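Local atomic coordinates of 2-oxoadipate dioxygenase/decarboxylase, chloroplastic/amyloplastic (Oryza sativa, PDB entry 6W1K), a protein that uses iron(II) and dioxygen to decarboxylate and hydroxylate 2-oxoadipate, giving D-2-hydroxyglutarate in lysine catabolism. Residues Ala61-Gly66 and Phe123-Leu128. Numbering follows the deposited sequence.
Sequences AFRTFG and FISELL. With OOG (2-oxoadipic acid), chain F.
F62 pairs with F123 and S125 where two parallel strands, 57-65 and 121-127, run side by side in the curled mixed sheet of this glyoxalase-clan (VOC-like) fold. F62 N donates to F123 O, and S125 N donates to F62 O at 3.0 Å in a nearly straight bond. L127 N then reaches T64 O.

The face carrying A61, R63, F123 and S125 lines the 2-oxoadipate pocket. With chi1 at -174°, CG of F123 points away from the backbone N, and this lays one face of the ring against the ligand, F123 CE1 3.8 Å from OOG C4. R63 meets one carboxylate of the ligand with its guanidinium edge. R63 NE donates to OOG O1 at 2.8 Å and R63 NH2 to OOG O2 at 2.6 Å, both nearly straight. The paired bonds fix the rotation of the carboxylate. The ligand is also hydrogen-bonded to Y265 OH. Replacing R63 with a leucine would probably leave this carboxylate without its charged mate and freer to turn.

A water donates to OOG O1 and F62 O and accepts from S125 OG, which is also hydrogen-bonded to Y182 OH. Farther along, L127 CD2 sits at the edge of the F65 ring, 4.0 Å from F65 CD1.

On the other face, E126 extends to R98 in a salt bridge. T64 OG1 turns to the neighbouring strand and donates to S125 O at 2.9 Å, tilted 18° from the carbonyl plane.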
loop_
_atom_site.group_PDB
_atom_site.type_symbol
_atom_site.label_atom_id
_atom_site.label_comp_id
_atom_site.label_asym_id
_atom_site.label_seq_id
_atom_site.Cartn_x
_atom_site.Cartn_y
_atom_site.Cartn_z
ATOM N N ALA A 61 0.367 0.766 1.772
ATOM C CA ALA A 61 -0.785 -0.141 1.781
ATOM C C ALA A 61 -0.447 -1.418 2.556
ATOM O O ALA A 61 0.707 -1.843 2.591
ATOM C CB ALA A 61 -1.242 -0.473 0.362
ATOM N N PHE A 62 -1.445 -1.957 3.257
ATOM C CA PHE A 62 -1.304 -3.144 4.104
ATOM C C PHE A 62 -2.499 -4.060 3.860
ATOM O O PHE A 62 -3.589 -3.593 3.518
ATOM C CB PHE A 62 -1.231 -2.808 5.618
ATOM C CG PHE A 62 -0.113 -1.869 5.991
ATOM C CD1 PHE A 62 -0.291 -0.492 5.931
ATOM C CD2 PHE A 62 1.106 -2.360 6.398
ATOM C CE1 PHE A 62 0.745 0.347 6.271
ATOM C CE2 PHE A 62 2.155 -1.532 6.750
ATOM C CZ PHE A 62 1.965 -0.172 6.700
ATOM N N ARG A 63 -2.286 -5.373 4.079
ATOM C CA ARG A 63 -3.305 -6.396 3.935
ATOM C C ARG A 63 -3.492 -7.168 5.234
ATOM O O ARG A 63 -2.535 -7.386 5.990
ATOM C CB ARG A 63 -2.931 -7.372 2.821
ATOM C CG ARG A 63 -2.808 -6.717 1.452
ATOM C CD ARG A 63 -2.610 -7.748 0.368
ATOM N NE ARG A 63 -2.533 -7.125 -0.947
ATOM C CZ ARG A 63 -2.228 -7.790 -2.054
ATOM N NH1 ARG A 63 -1.980 -9.094 -1.991
ATOM N NH2 ARG A 63 -2.159 -7.159 -3.206
ATOM N N THR A 64 -4.730 -7.585 5.497
ATOM C CA THR A 64 -5.011 -8.220 6.779
ATOM C C THR A 64 -6.127 -9.254 6.653
ATOM O O THR A 64 -6.880 -9.280 5.672
ATOM C CB THR A 64 -5.416 -7.194 7.843
ATOM O OG1 THR A 64 -6.744 -6.718 7.552
ATOM C CG2 THR A 64 -4.466 -5.988 7.907
ATOM N N PHE A 65 -6.241 -10.101 7.677
ATOM C CA PHE A 65 -7.351 -11.046 7.782
ATOM C C PHE A 65 -8.469 -10.439 8.624
ATOM O O PHE A 65 -8.271 -10.150 9.812
ATOM C CB PHE A 65 -6.888 -12.346 8.426
ATOM C CG PHE A 65 -6.017 -13.199 7.544
ATOM C CD1 PHE A 65 -6.493 -13.711 6.357
ATOM C CD2 PHE A 65 -4.735 -13.540 7.953
ATOM C CE1 PHE A 65 -5.693 -14.546 5.567
ATOM C CE2 PHE A 65 -3.926 -14.369 7.177
ATOM C CZ PHE A 65 -4.396 -14.858 5.979
ATOM N N GLY A 66 -9.640 -10.258 8.020
ATOM C CA GLY A 66 -10.791 -9.705 8.712
ATOM C C GLY A 66 -11.533 -10.689 9.596
ATOM O O GLY A 66 -12.680 -11.075 9.319
ATOM N N PHE A 123 -3.545 3.007 3.240
ATOM C CA PHE A 123 -4.618 2.207 2.649
ATOM C C PHE A 123 -4.528 0.831 3.311
ATOM O O PHE A 123 -3.480 0.190 3.234
ATOM C CB PHE A 123 -4.439 2.116 1.121
ATOM C CG PHE A 123 -5.564 1.435 0.395
ATOM C CD1 PHE A 123 -5.685 0.040 0.402
ATOM C CD2 PHE A 123 -6.490 2.186 -0.319
ATOM C CE1 PHE A 123 -6.735 -0.589 -0.292
ATOM C CE2 PHE A 123 -7.539 1.573 -1.007
ATOM C CZ PHE A 123 -7.667 0.188 -0.987
ATOM N N ILE A 124 -5.590 0.406 4.017
ATOM C CA ILE A 124 -5.567 -0.855 4.758
ATOM C C ILE A 124 -6.777 -1.669 4.317
ATOM O O ILE A 124 -7.915 -1.193 4.406
ATOM C CB ILE A 124 -5.606 -0.667 6.277
ATOM C CG1 ILE A 124 -4.502 0.299 6.727
ATOM C CG2 ILE A 124 -5.414 -2.007 6.939
ATOM C CD1 ILE A 124 -4.552 0.686 8.200
ATOM N N SER A 125 -6.532 -2.856 3.826
ATOM C CA SER A 125 -7.613 -3.730 3.392
ATOM C C SER A 125 -7.674 -4.935 4.329
ATOM O O SER A 125 -6.734 -5.215 5.091
ATOM C CB SER A 125 -7.414 -4.129 1.935
ATOM O OG SER A 125 -6.206 -4.816 1.757
ATOM N N GLU A 126 -8.825 -5.604 4.323
ATOM C CA GLU A 126 -8.965 -6.865 5.035
ATOM C C GLU A 126 -9.765 -7.858 4.203
ATOM O O GLU A 126 -10.695 -7.484 3.493
ATOM C CB GLU A 126 -9.655 -6.683 6.398
ATOM C CG GLU A 126 -11.109 -6.253 6.342
ATOM C CD GLU A 126 -11.701 -5.893 7.717
ATOM O OE1 GLU A 126 -10.959 -5.775 8.724
ATOM O OE2 GLU A 126 -12.926 -5.716 7.783
ATOM N N LEU A 127 -9.408 -9.126 4.325
ATOM C CA LEU A 127 -10.198 -10.201 3.727
ATOM C C LEU A 127 -11.413 -10.524 4.595
ATOM O O LEU A 127 -11.296 -10.695 5.817
ATOM C CB LEU A 127 -9.306 -11.423 3.570
ATOM C CG LEU A 127 -9.935 -12.679 2.947
ATOM C CD1 LEU A 127 -10.222 -12.565 1.488
ATOM C CD2 LEU A 127 -8.913 -13.796 3.226
ATOM N N LEU A 128 -12.574 -10.627 3.960
ATOM C CA LEU A 128 -13.817 -10.973 4.653
ATOM C C LEU A 128 -13.863 -12.492 4.776
ATOM O O LEU A 128 -14.476 -13.200 3.966
ATOM C CB LEU A 128 -15.016 -10.398 3.925
ATOM C CG LEU A 128 -14.984 -8.886 3.701
ATOM C CD1 LEU A 128 -16.111 -8.491 2.744
ATOM C CD2 LEU A 128 -15.082 -8.140 5.021
HETATM C C2 OOG F . -3.825 -2.491 -2.207
HETATM C C3 OOG F . -4.260 -2.225 -3.649
HETATM C C4 OOG F . -5.111 -0.953 -3.719
HETATM C C6 OOG F . -4.623 1.512 -4.556
HETATM O O4 OOG F . -5.811 1.673 -4.933
HETATM O O3 OOG F . -3.751 2.347 -4.882
HETATM C C5 OOG F . -4.242 0.305 -3.707
HETATM C C1 OOG F . -3.168 -3.870 -2.050
HETATM O O1 OOG F . -3.065 -4.361 -0.980
HETATM O O2 OOG F . -2.675 -4.573 -3.151
HETATM O O5 OOG F . -3.271 0.357 -3.039
HETATM O O HOH W 1 -4.465 -3.165 0.852
#